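Local coordinates for uncharacterized protein MG027 (Mycoplasma genitalium, PDB 1Q8C) that is of unknown function but adopts an all-helical fold resembling that of NusB proteins, and so may act, like them, in RNA binding or transcription, at residues V38-F43 with I60-S65; A104-A109 with K141-L146; L100-V105 with L129-Y134. One frame throughout, in Å; residues are numbered along the deposited sequence.

Interaction 1 (V38-F43 with I60-S65); sequences VIQADF and IVKAFS
Ile39 faces Ser65 and Gln40 faces Lys62 where helix segments 38-43 and 60-65 run nearly antiparallel, at 151° with their axes 9.2 Å apart. Val61 is the main apolar side chain on the second helix. Its CG2 methyl stands over the centre of one face of the Phe43 ring, a CH-pi contact of 3.5 Å from CG2 to the Phe43 centroid and only 8° off the ring normal. With Phe43 CG anti to the backbone N, the ring is carried out to meet this methyl; Val61 CG1 sits over the root of the same side chain, 4.0 Å from Phe43 CB. Ile39 works through two branches. CG2 comes to the edge of the Phe64 ring, 4.0 Å from Phe64 CE2, and also meets Val61 CG1; CD1 lies against Ser65 CB. On the other flank Gln40 reaches across with an extended chain, and its NE2 donates to Ser65 OG at 2.9 Å. The bond is somewhat bent, and OG is tilted out of the amide plane by 22°. Ser65 OG in turn donates to Lys62 O, at 2.8 Å, one turn back on its own helix. The aliphatic part of Lys62 runs past Gln40 OE1, CD and CE both touching it, before the chain bends away. Helix 14-28 covers the apolar side, with Phe24 beside both Phe43 and Val61, while a bound sodium ion lies about 4 Å from the nearest side-chain atom of Gln40. The contact therefore grades from an aromatic and aliphatic interior to a polar margin, and the buried Ser65 hydroxyl, accepting from one helix and donating within the other, is satisfied in both roles while it ties the helices together.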
# COMPACT_ATOMS: atom_id res chain seq x y z
N VAL A 38 -9.07 -3.92 -15.38
CA VAL A 38 -8.09 -4.96 -15.66
C VAL A 38 -7.36 -5.40 -14.37
O VAL A 38 -7.22 -6.59 -14.14
CB VAL A 38 -7.12 -4.52 -16.78
CG1 VAL A 38 -5.92 -5.46 -16.89
CG2 VAL A 38 -7.88 -4.45 -18.11
N ILE A 39 -6.93 -4.46 -13.53
CA ILE A 39 -6.24 -4.79 -12.29
C ILE A 39 -7.17 -5.54 -11.34
O ILE A 39 -6.77 -6.54 -10.72
CB ILE A 39 -5.74 -3.52 -11.58
CG1 ILE A 39 -4.65 -2.81 -12.38
CG2 ILE A 39 -5.16 -3.90 -10.23
CD1 ILE A 39 -4.51 -1.30 -12.04
N GLN A 40 -8.39 -5.03 -11.21
CA GLN A 40 -9.46 -5.68 -10.45
C GLN A 40 -9.69 -7.12 -10.95
O GLN A 40 -9.80 -8.00 -10.14
CB GLN A 40 -10.75 -4.85 -10.50
CG GLN A 40 -10.62 -3.43 -9.87
CD GLN A 40 -11.84 -2.53 -10.10
OE1 GLN A 40 -12.97 -2.99 -10.01
NE2 GLN A 40 -11.59 -1.25 -10.40
N ALA A 41 -9.77 -7.36 -12.27
CA ALA A 41 -9.89 -8.74 -12.80
C ALA A 41 -8.61 -9.58 -12.62
O ALA A 41 -8.71 -10.80 -12.42
CB ALA A 41 -10.32 -8.74 -14.24
N ASP A 42 -7.43 -8.96 -12.69
CA ASP A 42 -6.14 -9.64 -12.43
C ASP A 42 -6.10 -10.14 -10.97
O ASP A 42 -5.58 -11.22 -10.69
CB ASP A 42 -4.94 -8.67 -12.62
CG ASP A 42 -4.62 -8.36 -14.10
OD1 ASP A 42 -5.37 -8.74 -15.01
OD2 ASP A 42 -3.60 -7.72 -14.42
N PHE A 43 -6.64 -9.34 -10.06
CA PHE A 43 -6.76 -9.70 -8.64
C PHE A 43 -7.58 -10.95 -8.45
O PHE A 43 -7.24 -11.77 -7.63
CB PHE A 43 -7.39 -8.59 -7.79
CG PHE A 43 -7.13 -8.72 -6.29
CD1 PHE A 43 -5.84 -8.97 -5.80
CD2 PHE A 43 -8.16 -8.56 -5.37
CE1 PHE A 43 -5.60 -9.05 -4.43
CE2 PHE A 43 -7.93 -8.64 -4.00
CZ PHE A 43 -6.65 -8.87 -3.53
N ILE A 60 -9.91 -2.76 -1.31
CA ILE A 60 -8.61 -2.06 -1.26
C ILE A 60 -8.01 -1.99 -2.68
O ILE A 60 -7.53 -0.95 -3.11
CB ILE A 60 -7.60 -2.79 -0.29
CG1 ILE A 60 -8.11 -2.68 1.15
CG2 ILE A 60 -6.17 -2.19 -0.38
CD1 ILE A 60 -7.37 -3.56 2.18
N VAL A 61 -8.05 -3.11 -3.39
CA VAL A 61 -7.48 -3.20 -4.73
C VAL A 61 -8.25 -2.35 -5.73
O VAL A 61 -7.70 -1.85 -6.71
CB VAL A 61 -7.44 -4.67 -5.18
CG1 VAL A 61 -7.19 -4.79 -6.71
CG2 VAL A 61 -6.40 -5.41 -4.35
N LYS A 62 -9.53 -2.18 -5.47
CA LYS A 62 -10.39 -1.35 -6.28
C LYS A 62 -10.00 0.13 -6.09
O LYS A 62 -9.89 0.87 -7.06
CB LYS A 62 -11.87 -1.63 -5.94
CG LYS A 62 -12.90 -0.63 -6.53
CD LYS A 62 -14.31 -1.24 -6.68
CE LYS A 62 -15.14 -0.53 -7.78
NZ LYS A 62 -15.82 0.72 -7.35
N ALA A 63 -9.81 0.56 -4.85
CA ALA A 63 -9.38 1.92 -4.55
C ALA A 63 -8.00 2.19 -5.17
O ALA A 63 -7.77 3.25 -5.76
CB ALA A 63 -9.36 2.14 -3.06
N PHE A 64 -7.10 1.21 -5.04
CA PHE A 64 -5.75 1.25 -5.64
C PHE A 64 -5.82 1.42 -7.18
O PHE A 64 -5.10 2.24 -7.75
CB PHE A 64 -5.01 -0.06 -5.33
CG PHE A 64 -3.82 -0.30 -6.19
CD1 PHE A 64 -2.62 0.34 -5.96
CD2 PHE A 64 -3.90 -1.16 -7.26
CE1 PHE A 64 -1.55 0.12 -6.78
CE2 PHE A 64 -2.83 -1.39 -8.09
CZ PHE A 64 -1.66 -0.75 -7.85
N SER A 65 -6.66 0.61 -7.82
CA SER A 65 -6.79 0.59 -9.28
C SER A 65 -7.28 1.92 -9.84
O SER A 65 -6.91 2.30 -10.93
CB SER A 65 -7.72 -0.54 -9.74
OG SER A 65 -9.08 -0.23 -9.48

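Interaction 2 (A104-A109 with K141-L146); sequences AVVLCA and KQTHAL
Val106 and Ala109, which meet Thr143 of the loop segment 141-146, stand on a turn of helix 100-116 held by the backbone bond from Cys108 N to Ala104 O, 3.1 Å. Between the two segments themselves the chemistry is apolar. The Thr143 CG2 methyl presses on Ala109 CB at 3.3 Å, tighter than carbons normally pack. Thr143 has CG2 anti to its own backbone N (OG1 chi1 -48°), which sends the methyl rather than the hydroxyl to the helix. The same CG2 lies more loosely beside Val106 CG1, at 4.4 Å. Val106 CG1 also approaches the His144 ring from its edge, near the ring plane, with CD2 the closest ring atom at 4.3 Å. Across one face of that imidazole lies Gln142 O, 3.7 Å above the plane and over its centre. The ring is further linked to Gln142 by a weak, strongly bent bond, His144 ND1 donating to Gln142 OE1 at 3.0 Å, so backbone and side chain of one residue both lie near it. Some backbone atoms around His144 are placed too closely, so the inverse gamma turn centred on Thr143 is tentative. Thr143 is enclosed on another flank by Ile124 and Ala127 of helix 120-133, and Val106 rests on Ile75 of helix 55-81. With the histidine against Asn82, just past the end of helix 55-81, the chain after helix 120-133 folds back and drops a threonine methyl into the groove between helices 100-116 and 120-133 of the NusB-like helical fold.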
# COMPACT_ATOMS: atom_id res chain seq x y z
N ALA A 104 5.03 -0.41 -2.61
CA ALA A 104 3.82 -1.25 -2.65
C ALA A 104 3.14 -1.26 -1.29
O ALA A 104 1.91 -1.27 -1.19
CB ALA A 104 4.18 -2.68 -3.10
N VAL A 105 3.96 -1.27 -0.23
CA VAL A 105 3.47 -1.16 1.13
C VAL A 105 2.78 0.20 1.37
O VAL A 105 1.72 0.25 1.97
CB VAL A 105 4.60 -1.31 2.16
CG1 VAL A 105 4.09 -0.93 3.57
CG2 VAL A 105 5.17 -2.72 2.14
N VAL A 106 3.39 1.29 0.90
CA VAL A 106 2.79 2.61 1.07
C VAL A 106 1.49 2.75 0.24
O VAL A 106 0.51 3.29 0.71
CB VAL A 106 3.76 3.76 0.70
CG1 VAL A 106 3.02 5.10 0.71
CG2 VAL A 106 4.94 3.82 1.69
N LEU A 107 1.49 2.28 -1.00
CA LEU A 107 0.27 2.35 -1.81
C LEU A 107 -0.87 1.53 -1.22
O LEU A 107 -2.04 1.86 -1.42
CB LEU A 107 0.54 1.88 -3.23
CG LEU A 107 1.38 2.88 -4.01
CD1 LEU A 107 1.99 2.20 -5.22
CD2 LEU A 107 0.53 4.06 -4.41
N CYS A 108 -0.55 0.47 -0.48
CA CYS A 108 -1.61 -0.36 0.11
C CYS A 108 -2.29 0.42 1.22
O CYS A 108 -3.51 0.39 1.34
CB CYS A 108 -1.05 -1.71 0.60
SG CYS A 108 -2.26 -2.82 1.42
N ALA A 109 -1.49 1.12 2.03
CA ALA A 109 -1.98 1.94 3.14
C ALA A 109 -2.89 3.09 2.68
O ALA A 109 -3.91 3.39 3.32
CB ALA A 109 -0.77 2.51 3.92
N LYS A 141 11.14 4.86 6.55
CA LYS A 141 10.20 5.48 5.64
C LYS A 141 8.83 4.92 6.04
O LYS A 141 8.26 4.03 5.40
CB LYS A 141 10.57 5.23 4.18
CG LYS A 141 11.88 5.93 3.73
CD LYS A 141 13.12 5.37 4.44
CE LYS A 141 14.28 5.06 3.49
NZ LYS A 141 14.43 6.06 2.39
N GLN A 142 8.39 5.44 7.20
CA GLN A 142 7.04 5.31 7.74
C GLN A 142 6.04 5.37 6.61
O GLN A 142 6.40 5.69 5.49
CB GLN A 142 6.79 6.44 8.78
CG GLN A 142 6.39 7.84 8.24
CD GLN A 142 7.33 8.48 7.17
OE1 GLN A 142 7.22 9.68 6.87
NE2 GLN A 142 8.24 7.70 6.60
N THR A 143 4.76 5.10 6.90
CA THR A 143 3.73 5.31 5.87
C THR A 143 3.42 6.77 5.92
O THR A 143 2.26 7.18 6.07
CB THR A 143 2.45 4.61 6.15
OG1 THR A 143 2.71 3.25 6.51
CG2 THR A 143 1.62 4.56 4.86
N HIS A 144 4.46 7.56 5.84
CA HIS A 144 4.30 8.96 5.96
C HIS A 144 3.13 9.29 6.91
O HIS A 144 1.94 9.03 6.62
CB HIS A 144 4.26 9.52 4.55
CG HIS A 144 5.40 9.01 3.71
ND1 HIS A 144 6.70 9.40 3.91
CD2 HIS A 144 5.44 8.08 2.72
CE1 HIS A 144 7.49 8.77 3.05
NE2 HIS A 144 6.75 7.96 2.32
N ALA A 145 3.52 9.77 8.10
CA ALA A 145 2.62 10.41 9.04
C ALA A 145 2.08 11.62 8.30
O ALA A 145 1.06 12.19 8.68
CB ALA A 145 3.38 10.85 10.33
N LEU A 146 2.78 11.99 7.22
CA LEU A 146 2.35 13.06 6.32
C LEU A 146 1.30 12.65 5.26
O LEU A 146 0.43 13.46 4.93
CB LEU A 146 3.56 13.71 5.64
CG LEU A 146 4.38 14.62 6.57
CD1 LEU A 146 5.88 14.43 6.35
CD2 LEU A 146 4.00 16.11 6.42

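Interaction 3 (L100-V105 with L129-Y134); sequences LLTTAV and LIMDHY
Ile130 meets Val105 methyl to methyl, the CG2 atoms of the two residues 4.1 Å apart and the two side chains lying alongside with opposite headings. It is here, and between Met131 and Thr102, that the backbones of segments 100-105 and 129-134 lie nearest. Met131, next in the chain, does more of the work. Its side chain folds at chi2 and chi3 (-75° and -85°), turning the thioether in against the neighbouring helix instead of running it straight out. Met131 SD then rests 4.0 Å from Val105 CG2, so that one valine methyl touches both residues, and the terminal CE reaches Thr102 CG2 at 3.6 Å. The threonine thus offers its methyl to this interface, while Asp99 OD2 accepts from Thr102 N. Segments 100-105 and 129-133, 149° apart in direction and 10.7 Å between axes at closest, belong to helices that form an antiparallel pair in the helical bundle of the NusB-like fold; helix 14-28 packs against the pair, Ile130 touching Arg18 and Tyr134 touching Ile19 and Glu23. The helix continues through His133, and Tyr134 is the first residue to leave helical backbone angles. Tyr134 directs its CB and ring back at helix 100-116, where Leu101 receives them with a forked tip. Leu101 CD2 lies 3.6 Å from Tyr134 CB, and CD1 lies over the centre of one ring face in a CH-pi contact, 4.0 Å from the Tyr134 centroid. Over the opposite face stands His133 ND1, 3.7 Å above the ring plane, the imidazole coming edge-on.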
# COMPACT_ATOMS: atom_id res chain seq x y z
N LEU A 100 10.63 -0.44 -4.56
CA LEU A 100 9.30 -0.81 -5.05
C LEU A 100 8.46 -1.63 -4.08
O LEU A 100 7.24 -1.56 -4.12
CB LEU A 100 9.40 -1.54 -6.39
CG LEU A 100 9.50 -0.61 -7.60
CD1 LEU A 100 9.38 -1.41 -8.89
CD2 LEU A 100 8.43 0.49 -7.54
N LEU A 101 9.10 -2.44 -3.24
CA LEU A 101 8.36 -3.14 -2.20
C LEU A 101 7.87 -2.12 -1.19
O LEU A 101 6.72 -2.16 -0.80
CB LEU A 101 9.21 -4.21 -1.52
CG LEU A 101 8.60 -5.03 -0.37
CD1 LEU A 101 7.27 -5.66 -0.75
CD2 LEU A 101 9.59 -6.11 0.01
N THR A 102 8.73 -1.19 -0.79
CA THR A 102 8.33 -0.16 0.17
C THR A 102 7.25 0.72 -0.43
O THR A 102 6.35 1.16 0.28
CB THR A 102 9.51 0.73 0.60
OG1 THR A 102 9.94 1.54 -0.51
CG2 THR A 102 10.73 -0.10 1.01
N THR A 103 7.34 0.97 -1.73
CA THR A 103 6.29 1.69 -2.43
C THR A 103 4.97 0.90 -2.38
O THR A 103 3.93 1.45 -2.11
CB THR A 103 6.68 2.00 -3.92
OG1 THR A 103 7.85 2.82 -3.98
CG2 THR A 103 5.62 2.85 -4.60
N ALA A 104 5.03 -0.41 -2.61
CA ALA A 104 3.82 -1.25 -2.65
C ALA A 104 3.14 -1.26 -1.29
O ALA A 104 1.91 -1.27 -1.19
CB ALA A 104 4.18 -2.68 -3.10
N VAL A 105 3.96 -1.27 -0.23
CA VAL A 105 3.47 -1.16 1.13
C VAL A 105 2.78 0.20 1.37
O VAL A 105 1.72 0.25 1.97
CB VAL A 105 4.60 -1.31 2.16
CG1 VAL A 105 4.09 -0.93 3.57
CG2 VAL A 105 5.17 -2.72 2.14
N LEU A 129 4.95 -3.55 10.41
CA LEU A 129 4.89 -4.98 10.65
C LEU A 129 5.09 -5.77 9.36
O LEU A 129 5.71 -6.83 9.37
CB LEU A 129 3.53 -5.33 11.27
CG LEU A 129 3.50 -6.48 12.27
CD1 LEU A 129 4.59 -6.33 13.35
CD2 LEU A 129 2.11 -6.56 12.91
N ILE A 130 4.58 -5.25 8.24
CA ILE A 130 4.77 -5.86 6.93
C ILE A 130 6.21 -5.67 6.42
O ILE A 130 6.80 -6.55 5.79
CB ILE A 130 3.75 -5.29 5.94
CG1 ILE A 130 2.32 -5.62 6.44
CG2 ILE A 130 4.02 -5.82 4.54
CD1 ILE A 130 1.20 -5.37 5.40
N MET A 131 6.80 -4.52 6.72
CA MET A 131 8.19 -4.27 6.36
C MET A 131 9.11 -5.27 7.08
O MET A 131 10.05 -5.78 6.49
CB MET A 131 8.56 -2.82 6.71
CG MET A 131 7.80 -1.81 5.84
SD MET A 131 8.41 -1.66 4.15
CE MET A 131 9.76 -0.43 4.42
N ASP A 132 8.82 -5.56 8.35
CA ASP A 132 9.56 -6.57 9.11
C ASP A 132 9.40 -7.95 8.48
O ASP A 132 10.35 -8.74 8.43
CB ASP A 132 9.05 -6.64 10.55
CG ASP A 132 9.59 -5.51 11.42
OD1 ASP A 132 10.47 -4.76 10.96
OD2 ASP A 132 9.17 -5.33 12.59
N HIS A 133 8.17 -8.24 8.04
CA HIS A 133 7.85 -9.52 7.41
C HIS A 133 8.71 -9.76 6.18
O HIS A 133 9.13 -10.88 5.92
CB HIS A 133 6.36 -9.58 7.05
CG HIS A 133 6.01 -10.75 6.18
ND1 HIS A 133 6.20 -10.74 4.82
CD2 HIS A 133 5.48 -11.96 6.48
CE1 HIS A 133 5.81 -11.90 4.31
NE2 HIS A 133 5.37 -12.66 5.30
N TYR A 134 8.99 -8.69 5.44
CA TYR A 134 9.82 -8.75 4.23
C TYR A 134 11.28 -8.38 4.55
O TYR A 134 12.08 -8.08 3.65
CB TYR A 134 9.25 -7.80 3.17
CG TYR A 134 7.98 -8.27 2.49
CD1 TYR A 134 6.77 -7.61 2.69
CD2 TYR A 134 8.00 -9.36 1.61
CE1 TYR A 134 5.60 -8.03 2.06
CE2 TYR A 134 6.83 -9.78 0.97
CZ TYR A 134 5.64 -9.11 1.20
OH TYR A 134 4.48 -9.50 0.58

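In the fold
Interactions 2 and 3 share helix 100-116, overlapping at Ala104 and Val105: interaction 3 packs its first turns against the end of helix 120-133, while interaction 2 packs the following turn against the loop beyond that helix. Interaction 1 joins helices 36-45 and 55-81, about 18 Å from interaction 2 between centres, and touches interaction 2 through Ile60 CG2 and Cys108 O. Relative to the chain's centre, interaction 1 lies opposite interaction 3. All three are largely buried, interaction 2 closest to the middle. Only interaction 1, farthest out, has a hydrogen bond between its segments; interactions 2 and 3 rely on apolar contacts, sparse in the former and richer in the latter.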